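N5-carboxyaminoimidazole ribonucleotide synthetase (Bacillus anthracis, PDB 3QFF) catalyses the ATP-dependent carboxylation of aminoimidazole ribonucleotide with bicarbonate to N5-carboxyaminoimidazole ribonucleotide, a step of purine biosynthesis. Local coordinates at residues Gly103-Leu106 and Leu107-Gln111; Lys240-Ala243 and Tyr244-Leu248; Asn334-Thr337 and Gly338-Leu341; Leu369-Ala372 and Lys373-Ile377; His376-Asp379 and His380-Gln383. All coordinates share one frame; numbering follows the deposited sequence.

Contact 1. Residues Gly103-Leu106 and Leu107-Gln111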
loop_
_atom_site.group_PDB
_atom_site.type_symbol
_atom_site.label_atom_id
_atom_site.label_comp_id
_atom_site.label_asym_id
_atom_site.label_seq_id
_atom_site.Cartn_x
_atom_site.Cartn_y
_atom_site.Cartn_z
ATOM N N GLY A 103 -1.849 -0.173 25.868
ATOM C CA GLY A 103 -1.644 0.097 27.286
ATOM C C GLY A 103 -0.648 1.228 27.483
ATOM O O GLY A 103 -0.176 1.832 26.509
ATOM N N SER A 104 -0.308 1.504 28.734
ATOM C CA SER A 104 0.611 2.600 29.064
ATOM C C SER A 104 1.929 2.117 29.678
ATOM O O SER A 104 2.880 2.893 29.784
ATOM C CB SER A 104 -0.054 3.583 30.033
ATOM O OG SER A 104 -0.442 2.911 31.220
ATOM N N GLN A 105 1.981 0.853 30.082
ATOM C CA GLN A 105 3.130 0.321 30.821
ATOM C C GLN A 105 4.389 0.279 29.954
ATOM O O GLN A 105 5.459 0.733 30.374
ATOM C CB GLN A 105 2.836 -1.073 31.385
ATOM C CG GLN A 105 3.348 -1.264 32.813
ATOM C CD GLN A 105 3.757 -2.704 33.145
ATOM O OE1 GLN A 105 3.231 -3.672 32.585
ATOM N NE2 GLN A 105 4.706 -2.842 34.069
ATOM N N LEU A 106 4.254 -0.259 28.746
ATOM C CA LEU A 106 5.387 -0.359 27.841
ATOM C C LEU A 106 5.885 1.018 27.423
ATOM O O LEU A 106 7.087 1.288 27.469
ATOM C CB LEU A 106 5.042 -1.217 26.622
ATOM C CG LEU A 106 6.158 -1.498 25.610
ATOM C CD1 LEU A 106 7.506 -1.753 26.284
ATOM C CD2 LEU A 106 5.761 -2.687 24.765
ATOM N N LEU A 107 4.963 1.890 27.037
ATOM C CA LEU A 107 5.326 3.255 26.667
ATOM C C LEU A 107 6.110 3.948 27.793
ATOM O O LEU A 107 7.167 4.536 27.537
ATOM C CB LEU A 107 4.083 4.054 26.242
ATOM C CG LEU A 107 4.258 5.465 25.658
ATOM C CD1 LEU A 107 5.182 5.489 24.447
ATOM C CD2 LEU A 107 2.892 6.040 25.286
ATOM N N SER A 108 5.631 3.843 29.034
ATOM C CA SER A 108 6.321 4.472 30.172
ATOM C C SER A 108 7.759 3.963 30.380
ATOM O O SER A 108 8.671 4.747 30.661
ATOM C CB SER A 108 5.503 4.351 31.463
ATOM O OG SER A 108 5.745 3.116 32.108
ATOM N N LYS A 109 7.957 2.659 30.215
ATOM C CA LYS A 109 9.293 2.065 30.319
ATOM C C LYS A 109 10.278 2.584 29.251
ATOM O O LYS A 109 11.454 2.831 29.551
ATOM C CB LYS A 109 9.200 0.540 30.250
ATOM C CG LYS A 109 8.446 -0.114 31.413
ATOM C CD LYS A 109 8.196 -1.591 31.104
ATOM C CE LYS A 109 7.468 -2.305 32.244
ATOM N NZ LYS A 109 7.269 -3.764 31.910
ATOM N N THR A 110 9.803 2.746 28.014
ATOM C CA THR A 110 10.679 3.130 26.890
ATOM C C THR A 110 10.971 4.633 26.866
ATOM O O THR A 110 11.780 5.100 26.071
ATOM C CB THR A 110 10.080 2.735 25.518
ATOM O OG1 THR A 110 8.839 3.431 25.318
ATOM C CG2 THR A 110 9.844 1.241 25.443
ATOM N N GLN A 111 10.310 5.389 27.731
ATOM C CA GLN A 111 10.457 6.845 27.729
ATOM C C GLN A 111 11.652 7.357 28.532
ATOM O O GLN A 111 12.019 8.530 28.439
ATOM C CB GLN A 111 9.146 7.498 28.181
ATOM C CG GLN A 111 8.156 7.614 27.039
ATOM C CD GLN A 111 8.575 8.677 26.043
ATOM O OE1 GLN A 111 8.383 9.877 26.282
ATOM N NE2 GLN A 111 9.157 8.251 24.925
HETATM O O HOH W 1 5.381 -6.131 31.546
#
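S104, just before the short helix 105-110, and Q105, its first residue, offer their carbonyls to the N-H groups of S108 and K109 one turn on. S108 N donates to S104 O at 3.0 Å. K109 N donates to Q105 O at 3.2 Å. The same carbonyl also takes the side chain of S108, whose OG donates to Q105 O at 3.0 Å. Both donors reach Q105 O from one face of the carbonyl plane. The OG gets there because it stands between its own backbone N and carbonyl carbon (chi1 85°). The third backbone bond runs from T110 N to L106 O.

Helix 105-110 follows helix 88-97 in the preATP-grasp domain and leans on it: L107 touches L91, S108 touches Y88, and S104 OG is hydrogen-bonded to E95. On another side of the helix, L106 CD1 meets T110 CG2 at 3.9 Å. L106 also touches L254, and T110 touches P277.

Q105 and K109 lie on a more open side. The lysine is extended beyond CG, and its CE comes within 3.4 Å of Q105 NE2. The two nitrogens, NE2 and NZ, are both donors and do not bond to each other. Water 1 joins the side chains instead, by weak bonds: it accepts from K109 NZ at 3.0 Å and donates to Q105 OE1 at 3.4 Å.

Contact 2. Residues Lys240-Ala243 and Tyr244-Leu248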
loop_
_atom_site.group_PDB
_atom_site.type_symbol
_atom_site.label_atom_id
_atom_site.label_comp_id
_atom_site.label_asym_id
_atom_site.label_seq_id
_atom_site.Cartn_x
_atom_site.Cartn_y
_atom_site.Cartn_z
ATOM N N LYS A 240 19.956 -14.799 16.515
ATOM C CA LYS A 240 20.098 -14.207 17.841
ATOM C C LYS A 240 19.291 -12.906 18.002
ATOM O O LYS A 240 18.562 -12.740 18.986
ATOM C CB LYS A 240 21.575 -13.934 18.099
ATOM C CG LYS A 240 21.961 -13.723 19.538
ATOM C CD LYS A 240 23.462 -13.431 19.609
ATOM C CE LYS A 240 24.104 -14.107 20.807
ATOM N NZ LYS A 240 25.528 -13.713 20.921
ATOM N N ALA A 241 19.429 -11.987 17.041
ATOM C CA ALA A 241 18.684 -10.739 17.080
ATOM C C ALA A 241 17.182 -11.018 17.101
ATOM O O ALA A 241 16.448 -10.396 17.876
ATOM C CB ALA A 241 19.064 -9.832 15.887
ATOM N N ILE A 242 16.741 -11.965 16.271
ATOM C CA ILE A 242 15.324 -12.339 16.202
ATOM C C ILE A 242 14.841 -12.980 17.500
ATOM O O ILE A 242 13.763 -12.639 18.003
ATOM C CB ILE A 242 15.024 -13.242 14.985
ATOM C CG1 ILE A 242 15.082 -12.410 13.704
ATOM C CG2 ILE A 242 13.639 -13.863 15.089
ATOM C CD1 ILE A 242 15.456 -13.208 12.512
ATOM N N ALA A 243 15.645 -13.893 18.047
ATOM C CA ALA A 243 15.311 -14.519 19.330
ATOM C C ALA A 243 15.181 -13.471 20.441
ATOM O O ALA A 243 14.241 -13.512 21.232
ATOM C CB ALA A 243 16.358 -15.586 19.708
ATOM N N TYR A 244 16.115 -12.522 20.478
ATOM C CA TYR A 244 16.116 -11.467 21.509
ATOM C C TYR A 244 14.837 -10.640 21.440
ATOM O O TYR A 244 14.203 -10.356 22.476
ATOM C CB TYR A 244 17.342 -10.559 21.341
ATOM C CG TYR A 244 18.657 -11.127 21.853
ATOM C CD1 TYR A 244 19.767 -10.288 22.034
ATOM C CD2 TYR A 244 18.797 -12.479 22.169
ATOM C CE1 TYR A 244 20.977 -10.788 22.504
ATOM C CE2 TYR A 244 20.014 -12.989 22.657
ATOM C CZ TYR A 244 21.095 -12.127 22.820
ATOM O OH TYR A 244 22.301 -12.617 23.293
ATOM N N ALA A 245 14.452 -10.273 20.216
ATOM C CA ALA A 245 13.229 -9.501 19.980
ATOM C C ALA A 245 11.975 -10.237 20.450
ATOM O O ALA A 245 11.112 -9.645 21.095
ATOM C CB ALA A 245 13.109 -9.118 18.494
ATOM N N LYS A 246 11.883 -11.527 20.132
ATOM C CA LYS A 246 10.755 -12.358 20.571
ATOM C C LYS A 246 10.649 -12.448 22.089
ATOM O O LYS A 246 9.551 -12.341 22.640
ATOM C CB LYS A 246 10.806 -13.755 19.936
ATOM C CG LYS A 246 10.768 -13.709 18.407
ATOM C CD LYS A 246 10.127 -14.940 17.759
ATOM C CE LYS A 246 11.125 -16.007 17.392
ATOM N NZ LYS A 246 10.588 -16.878 16.282
ATOM N N VAL A 247 11.780 -12.630 22.769
ATOM C CA VAL A 247 11.769 -12.656 24.240
ATOM C C VAL A 247 11.295 -11.321 24.806
ATOM O O VAL A 247 10.455 -11.287 25.713
ATOM C CB VAL A 247 13.136 -13.102 24.845
ATOM C CG1 VAL A 247 13.187 -12.841 26.345
ATOM C CG2 VAL A 247 13.352 -14.574 24.580
ATOM N N LEU A 248 11.792 -10.219 24.246
ATOM C CA LEU A 248 11.340 -8.890 24.668
ATOM C C LEU A 248 9.838 -8.712 24.521
ATOM O O LEU A 248 9.165 -8.266 25.455
ATOM C CB LEU A 248 12.039 -7.798 23.859
ATOM C CG LEU A 248 13.315 -7.198 24.408
ATOM C CD1 LEU A 248 13.737 -6.091 23.480
ATOM C CD2 LEU A 248 13.150 -6.658 25.845
#
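K240 to L248 form a regular run of alpha-helix, with four backbone bonds linking 240-243 to 244-248. Y244 N donates to K240 O, A245 N to A241 O, K246 N to I242 O and V247 N to A243 O. The shortest of them, from Y244 N to K240 O, measures 2.9 Å.

The main side-chain pair is K240 with Y244. The two run side by side and point the same way. K240 CG sits over one face of the tyrosine ring, 4.1 Å from its centroid and 27° off the normal, which makes a CH-pi contact. Further out, K240 CE lies 3.4 Å from Y244 OH. The lysine reaches this place with its CG anti to the backbone N (chi1 -162°). Its NZ then goes on to a hydrogen bond with G268 O. A second, looser pair lies two residues further on, where I242 CG2 meets K246 CE at 4.0 Å.

Helix 235-251 lies against the large antiparallel sheet, on strands 256-264 and 270-276. A241 packs on M262, A245 on V260, and Y244 on I270 and I272. Y244 also touches L125 and P126.

The chemistry is that of an amphipathic lysine. Its methylenes cover an aromatic face, while its ammonium group is left to a backbone carbonyl beyond the helix.

Contact 3. Residues Asn334-Thr337 and Gly338-Leu341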
loop_
_atom_site.group_PDB
_atom_site.type_symbol
_atom_site.label_atom_id
_atom_site.label_comp_id
_atom_site.label_asym_id
_atom_site.label_seq_id
_atom_site.Cartn_x
_atom_site.Cartn_y
_atom_site.Cartn_z
ATOM N N ASN A 334 13.309 11.131 -12.959
ATOM C CA ASN A 334 13.462 10.287 -14.146
ATOM C C ASN A 334 14.482 9.155 -13.993
ATOM O O ASN A 334 14.542 8.253 -14.822
ATOM C CB ASN A 334 13.800 11.155 -15.372
ATOM C CG ASN A 334 15.127 11.903 -15.223
ATOM O OD1 ASN A 334 15.454 12.427 -14.148
ATOM N ND2 ASN A 334 15.896 11.958 -16.310
ATOM N N ARG A 335 15.282 9.191 -12.933
ATOM C CA ARG A 335 16.309 8.175 -12.743
ATOM C C ARG A 335 15.912 7.159 -11.677
ATOM O O ARG A 335 16.730 6.327 -11.268
ATOM C CB ARG A 335 17.658 8.813 -12.395
ATOM C CG ARG A 335 18.147 9.829 -13.414
ATOM C CD ARG A 335 19.597 9.592 -13.774
ATOM N NE ARG A 335 20.527 9.998 -12.719
ATOM C CZ ARG A 335 21.852 10.044 -12.858
ATOM N NH1 ARG A 335 22.422 9.712 -14.013
ATOM N NH2 ARG A 335 22.616 10.430 -11.842
ATOM N N LEU A 336 14.643 7.192 -11.268
ATOM C CA LEU A 336 14.194 6.413 -10.117
ATOM C C LEU A 336 13.646 5.025 -10.447
ATOM O O LEU A 336 12.788 4.503 -9.724
ATOM C CB LEU A 336 13.200 7.213 -9.268
ATOM C CG LEU A 336 13.759 8.460 -8.574
ATOM C CD1 LEU A 336 12.641 9.200 -7.866
ATOM C CD2 LEU A 336 14.866 8.090 -7.585
ATOM N N THR A 337 14.173 4.424 -11.513
ATOM C CA THR A 337 13.869 3.032 -11.873
ATOM C C THR A 337 14.252 2.053 -10.746
ATOM O O THR A 337 15.329 2.172 -10.145
ATOM C CB THR A 337 14.555 2.625 -13.211
ATOM O OG1 THR A 337 14.192 1.277 -13.562
ATOM C CG2 THR A 337 16.053 2.703 -13.096
ATOM N N GLY A 338 13.365 1.100 -10.455
ATOM C CA GLY A 338 13.588 0.129 -9.379
ATOM C C GLY A 338 13.591 0.749 -7.982
ATOM O O GLY A 338 14.033 0.117 -7.019
ATOM N N CYS A 339 13.098 1.983 -7.885
ATOM C CA CYS A 339 13.042 2.731 -6.639
ATOM C C CYS A 339 11.585 3.037 -6.361
ATOM O O CYS A 339 10.823 3.333 -7.292
ATOM C CB CYS A 339 13.824 4.043 -6.749
ATOM S SG CYS A 339 15.580 3.849 -7.136
ATOM N N TYR A 340 11.197 2.966 -5.092
ATOM C CA TYR A 340 9.799 3.169 -4.704
ATOM C C TYR A 340 9.689 4.321 -3.715
ATOM O O TYR A 340 10.071 4.210 -2.534
ATOM C CB TYR A 340 9.184 1.847 -4.203
ATOM C CG TYR A 340 9.256 0.813 -5.301
ATOM C CD1 TYR A 340 10.381 -0.006 -5.441
ATOM C CD2 TYR A 340 8.246 0.726 -6.267
ATOM C CE1 TYR A 340 10.488 -0.926 -6.485
ATOM C CE2 TYR A 340 8.337 -0.204 -7.314
ATOM C CZ TYR A 340 9.459 -1.018 -7.419
ATOM O OH TYR A 340 9.567 -1.916 -8.457
ATOM N N LEU A 341 9.180 5.435 -4.236
ATOM C CA LEU A 341 9.194 6.703 -3.526
ATOM C C LEU A 341 8.012 6.847 -2.581
ATOM O O LEU A 341 6.871 6.579 -2.956
ATOM C CB LEU A 341 9.222 7.858 -4.542
ATOM C CG LEU A 341 9.317 9.313 -4.081
ATOM C CD1 LEU A 341 10.578 9.566 -3.226
ATOM C CD2 LEU A 341 9.293 10.246 -5.294
#
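L336 and C339 turn their side chains alike: L336 CG (chi1 -66°) and C339 SG (chi1 -60°) both lie anti to their own carbonyl carbon. Their CB atoms meet at 4.1 Å across a tight turn. L336 extends beyond CG, and its CD1 comes within 4.3 Å of L341 CD2. C339 and L341 both turn their CB toward the turn side, so L336 has two apolar partners on the strand that follows.

The backbone here is a type II beta turn from L336 to C339. T337 and G338 are its central residues. G338 takes the positive phi of the third position, where a CB would also crowd T337 O. The closing bond runs from C339 N to L336 O at 3.1 Å. It is bent, with an N-H...O angle of 138°, and the N-H comes in from above the plane of the L336 carbonyl. C339 CB is close to the same oxygen, 3.2 Å from L336 O.

The turn leads into strand 339-343, an outermost strand of the large sheet within this chain. G338 and Y340 pair by backbone bonds with L361 and N359 of strand 354-361, and C339 packs on V358 and I360. L336 also touches L375. The second subunit reaches this region: Y340 OH is hydrogen-bonded to E291 OE1 and to E309 N of that subunit, and L341 packs on its M36.

One bent backbone bond closes the turn, and the apolar contacts of L336 with C339 and L341 add to it.

Contact 4. Residues Leu369-Ala372 and Lys373-Ile377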
loop_
_atom_site.group_PDB
_atom_site.type_symbol
_atom_site.label_atom_id
_atom_site.label_comp_id
_atom_site.label_asym_id
_atom_site.label_seq_id
_atom_site.Cartn_x
_atom_site.Cartn_y
_atom_site.Cartn_z
ATOM N N LEU A 369 22.671 -0.552 -3.198
ATOM C CA LEU A 369 23.554 0.430 -2.559
ATOM C C LEU A 369 24.205 1.349 -3.585
ATOM O O LEU A 369 24.258 2.566 -3.396
ATOM C CB LEU A 369 24.611 -0.250 -1.683
ATOM C CG LEU A 369 24.100 -0.801 -0.344
ATOM C CD1 LEU A 369 25.195 -1.592 0.362
ATOM C CD2 LEU A 369 23.579 0.315 0.542
ATOM N N GLU A 370 24.664 0.758 -4.683
ATOM C CA GLU A 370 25.303 1.512 -5.757
ATOM C C GLU A 370 24.313 2.463 -6.419
ATOM O O GLU A 370 24.656 3.614 -6.733
ATOM C CB GLU A 370 25.897 0.553 -6.786
ATOM C CG GLU A 370 27.261 0.974 -7.299
ATOM C CD GLU A 370 27.565 0.400 -8.673
ATOM O OE1 GLU A 370 26.701 0.531 -9.577
ATOM O OE2 GLU A 370 28.666 -0.175 -8.858
ATOM N N LYS A 371 23.075 2.000 -6.598
ATOM C CA LYS A 371 22.033 2.843 -7.173
ATOM C C LYS A 371 21.848 4.154 -6.393
ATOM O O LYS A 371 21.807 5.225 -6.993
ATOM C CB LYS A 371 20.699 2.091 -7.295
ATOM C CG LYS A 371 19.571 2.944 -7.893
ATOM C CD LYS A 371 19.769 3.215 -9.396
ATOM C CE LYS A 371 18.745 4.248 -9.865
ATOM N NZ LYS A 371 18.944 4.676 -11.280
ATOM N N ALA A 372 21.743 4.062 -5.070
ATOM C CA ALA A 372 21.648 5.252 -4.220
ATOM C C ALA A 372 22.837 6.208 -4.400
ATOM O O ALA A 372 22.649 7.412 -4.554
ATOM C CB ALA A 372 21.490 4.859 -2.743
ATOM N N LYS A 373 24.050 5.664 -4.388
ATOM C CA LYS A 373 25.261 6.468 -4.611
ATOM C C LYS A 373 25.214 7.182 -5.960
ATOM O O LYS A 373 25.433 8.401 -6.035
ATOM C CB LYS A 373 26.513 5.584 -4.559
ATOM C CG LYS A 373 27.132 5.428 -3.194
ATOM C CD LYS A 373 28.444 4.639 -3.282
ATOM C CE LYS A 373 28.254 3.177 -2.924
ATOM N NZ LYS A 373 28.128 3.023 -1.433
ATOM N N SER A 374 24.895 6.422 -7.013
ATOM C CA SER A 374 24.958 6.925 -8.388
ATOM C C SER A 374 23.983 8.067 -8.638
ATOM O O SER A 374 24.183 8.872 -9.547
ATOM C CB SER A 374 24.775 5.791 -9.419
ATOM O OG SER A 374 23.419 5.389 -9.543
ATOM N N LEU A 375 22.943 8.148 -7.815
ATOM C CA LEU A 375 21.953 9.210 -7.926
ATOM C C LEU A 375 22.496 10.567 -7.490
ATOM O O LEU A 375 21.941 11.605 -7.851
ATOM C CB LEU A 375 20.693 8.858 -7.123
ATOM C CG LEU A 375 19.833 7.695 -7.650
ATOM C CD1 LEU A 375 18.740 7.327 -6.660
ATOM C CD2 LEU A 375 19.213 8.054 -8.995
ATOM N N HIS A 376 23.572 10.541 -6.698
ATOM C CA HIS A 376 24.218 11.743 -6.153
ATOM C C HIS A 376 23.265 12.675 -5.408
ATOM O O HIS A 376 23.357 13.899 -5.512
ATOM C CB HIS A 376 25.036 12.468 -7.245
ATOM C CG HIS A 376 26.209 11.670 -7.721
ATOM N ND1 HIS A 376 27.307 11.422 -6.924
ATOM C CD2 HIS A 376 26.439 11.028 -8.890
ATOM C CE1 HIS A 376 28.164 10.663 -7.583
ATOM N NE2 HIS A 376 27.661 10.410 -8.780
ATOM N N ILE A 377 22.330 12.083 -4.673
ATOM C CA ILE A 377 21.420 12.849 -3.831
ATOM C C ILE A 377 21.956 12.906 -2.400
ATOM O O ILE A 377 21.788 13.906 -1.702
ATOM C CB ILE A 377 20.005 12.223 -3.844
ATOM C CG1 ILE A 377 19.377 12.339 -5.245
ATOM C CG2 ILE A 377 19.111 12.869 -2.795
ATOM C CD1 ILE A 377 18.175 11.414 -5.468
HETATM O O HOH W 2 21.521 6.470 -10.994
#
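L369 to S374 are the last turns of helix 365-374, where K373 N donates to L369 O at 3.3 Å and S374 N to E370 O at 2.8 Å, after which L375 N makes only weak bonds to K371 O and A372 O.

The side chains of S374 and L375 both come up to K371 O. S374 OG stands 3.0 Å from that oxygen, though its proton has another acceptor within reach and the bond is not settled. L375 CG comes from another direction and lies 3.2 Å from K371 O. The lysine chain bends at chi2 (71°), which carries its end along the helix surface toward L375. There K371 CE meets L375 CD2 at 3.9 Å.

Water 2 ties the polar ends together. It accepts from K371 NZ and lies 2.6 Å from S374 OG. The ammonium group has a further partner in R335 O, so it links the helix to the loop before strand 339-343. A positive charge beside the carbonyl end of a helix is probably favourable, since that end carries partial negative charge.

The inner side of the helix packs on the sheet, where L369 touches I228 and V317. A372 touches V319 of the sheet and W378 of the following loop.

H376 is the first residue to leave helical torsions, and it does so with positive phi. H376 N donates to K373 O. Positive phi just past the last turn is a common way to end a helix at its C-terminus, and it redirects the chain toward helix 379-382.

Contact 5. Residues His376-Asp379 and His380-Gln383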
loop_
_atom_site.group_PDB
_atom_site.type_symbol
_atom_site.label_atom_id
_atom_site.label_comp_id
_atom_site.label_asym_id
_atom_site.label_seq_id
_atom_site.Cartn_x
_atom_site.Cartn_y
_atom_site.Cartn_z
ATOM N N HIS A 376 23.572 10.541 -6.698
ATOM C CA HIS A 376 24.218 11.743 -6.153
ATOM C C HIS A 376 23.265 12.675 -5.408
ATOM O O HIS A 376 23.357 13.899 -5.512
ATOM C CB HIS A 376 25.036 12.468 -7.245
ATOM C CG HIS A 376 26.209 11.670 -7.721
ATOM N ND1 HIS A 376 27.307 11.422 -6.924
ATOM C CD2 HIS A 376 26.439 11.028 -8.890
ATOM C CE1 HIS A 376 28.164 10.663 -7.583
ATOM N NE2 HIS A 376 27.661 10.410 -8.780
ATOM N N ILE A 377 22.330 12.083 -4.673
ATOM C CA ILE A 377 21.420 12.849 -3.831
ATOM C C ILE A 377 21.956 12.906 -2.400
ATOM O O ILE A 377 21.788 13.906 -1.702
ATOM C CB ILE A 377 20.005 12.223 -3.844
ATOM C CG1 ILE A 377 19.377 12.339 -5.245
ATOM C CG2 ILE A 377 19.111 12.869 -2.795
ATOM C CD1 ILE A 377 18.175 11.414 -5.468
ATOM N N TRP A 378 22.605 11.825 -1.970
ATOM C CA TRP A 378 23.024 11.695 -0.572
ATOM C C TRP A 378 24.539 11.827 -0.374
ATOM O O TRP A 378 25.078 11.289 0.587
ATOM C CB TRP A 378 22.489 10.387 0.042
ATOM C CG TRP A 378 20.975 10.276 -0.032
ATOM C CD1 TRP A 378 20.070 10.795 0.851
ATOM C CD2 TRP A 378 20.206 9.636 -1.061
ATOM N NE1 TRP A 378 18.782 10.514 0.439
ATOM C CE2 TRP A 378 18.839 9.793 -0.724
ATOM C CE3 TRP A 378 20.537 8.928 -2.224
ATOM C CZ2 TRP A 378 17.803 9.276 -1.517
ATOM C CZ3 TRP A 378 19.507 8.412 -3.008
ATOM C CH2 TRP A 378 18.155 8.591 -2.645
ATOM N N ASP A 379 25.206 12.568 -1.266
ATOM C CA ASP A 379 26.669 12.748 -1.221
ATOM C C ASP A 379 27.181 13.250 0.141
ATOM O O ASP A 379 28.262 12.857 0.589
ATOM C CB ASP A 379 27.144 13.677 -2.356
ATOM C CG ASP A 379 27.254 12.964 -3.711
ATOM O OD1 ASP A 379 27.145 13.637 -4.759
ATOM O OD2 ASP A 379 27.464 11.736 -3.749
ATOM N N HIS A 380 26.403 14.118 0.781
ATOM C CA HIS A 380 26.667 14.585 2.147
ATOM C C HIS A 380 26.821 13.402 3.118
ATOM O O HIS A 380 27.855 13.261 3.791
ATOM C CB HIS A 380 25.537 15.529 2.589
ATOM C CG HIS A 380 25.707 16.110 3.962
ATOM N ND1 HIS A 380 24.670 16.713 4.636
ATOM C CD2 HIS A 380 26.781 16.183 4.784
ATOM C CE1 HIS A 380 25.095 17.132 5.815
ATOM N NE2 HIS A 380 26.375 16.824 5.929
ATOM N N GLN A 381 25.804 12.541 3.155
ATOM C CA GLN A 381 25.801 11.374 4.037
ATOM C C GLN A 381 26.935 10.421 3.703
ATOM O O GLN A 381 27.633 9.951 4.603
ATOM C CB GLN A 381 24.443 10.650 4.001
ATOM C CG GLN A 381 23.341 11.335 4.836
ATOM C CD GLN A 381 22.923 12.701 4.298
ATOM O OE1 GLN A 381 22.988 12.960 3.088
ATOM N NE2 GLN A 381 22.482 13.573 5.191
ATOM N N GLU A 382 27.127 10.170 2.409
ATOM C CA GLU A 382 28.222 9.339 1.909
ATOM C C GLU A 382 29.614 9.904 2.243
ATOM O O GLU A 382 30.578 9.140 2.371
ATOM C CB GLU A 382 28.096 9.165 0.400
ATOM C CG GLU A 382 26.986 8.227 -0.015
ATOM C CD GLU A 382 26.292 8.637 -1.310
ATOM O OE1 GLU A 382 25.176 8.127 -1.549
ATOM O OE2 GLU A 382 26.844 9.460 -2.090
ATOM N N GLN A 383 29.689 11.236 2.364
ATOM C CA GLN A 383 30.904 12.001 2.741
ATOM C C GLN A 383 31.738 12.464 1.540
ATOM O O GLN A 383 32.624 13.326 1.670
ATOM C CB GLN A 383 31.776 11.268 3.776
ATOM C CG GLN A 383 31.690 11.840 5.181
ATOM C CD GLN A 383 30.444 11.409 5.932
ATOM O OE1 GLN A 383 30.192 10.215 6.101
ATOM N NE2 GLN A 383 29.673 12.379 6.410
HETATM O O HOH W 3 24.022 15.427 -0.322
HETATM O O HOH W 4 23.856 9.618 -3.227
#
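W378 and D379 provide the carbonyls for the backbone bonds of this short helix. E382 N donates to W378 O at 3.0 Å, and Q383 N donates to D379 O at 2.8 Å. W378 holds the N-cap position by its backbone.

Among the ionisable groups, the N-H of H376 ND1 is shared between D379 OD1 at 3.1 Å and OD2 at 3.2 Å, each oxygen using its syn lone pair. D379 OD2 also lies only 2.9 Å from E382 OE2, with the two carboxylate planes 71° apart. Both are acceptors, so a proton may be shared there, or the nearby histidine may ease the repulsion.

Two waters bridge the turn. Water 3 donates to I377 O and accepts from H380 N. Water 4 accepts from W378 N at 2.8 Å and sits close to E382 OE1.

I377 CG2 packs over one face of the W378 indole, and W378 NE1 makes a weak hydrogen bond to N320 O.

Around it, the indole meets the rings of H325 and H225 and touches V319 of strand 316-322. E382 touches K373 of helix 365-374. Q381 bonds to H325 and E324, and H380 to E324, which ties helix 379-382 to helix 323-331.

All five contacts are local. Contacts 3, 4 and 5 cluster in the C-terminal region. Contacts 3 and 4 touch through K371 NZ and R335 O, while contacts 4 and 5 share H376 and I377. Contact 1 lies about 38 Å from contact 3, centre to centre, across the chain's centre. Contact 2 is about 19 Å from contact 1, in the ATP-grasp range. Contact 3 is the buried one, mainly apolar, and lies beside the second subunit. The other four are partly buried. Contact 2 is regular helix with a lysine over a ring; contact 1, a short helix, holds a water weakly; contacts 4 and 5, at a helix end and start, have bridging waters.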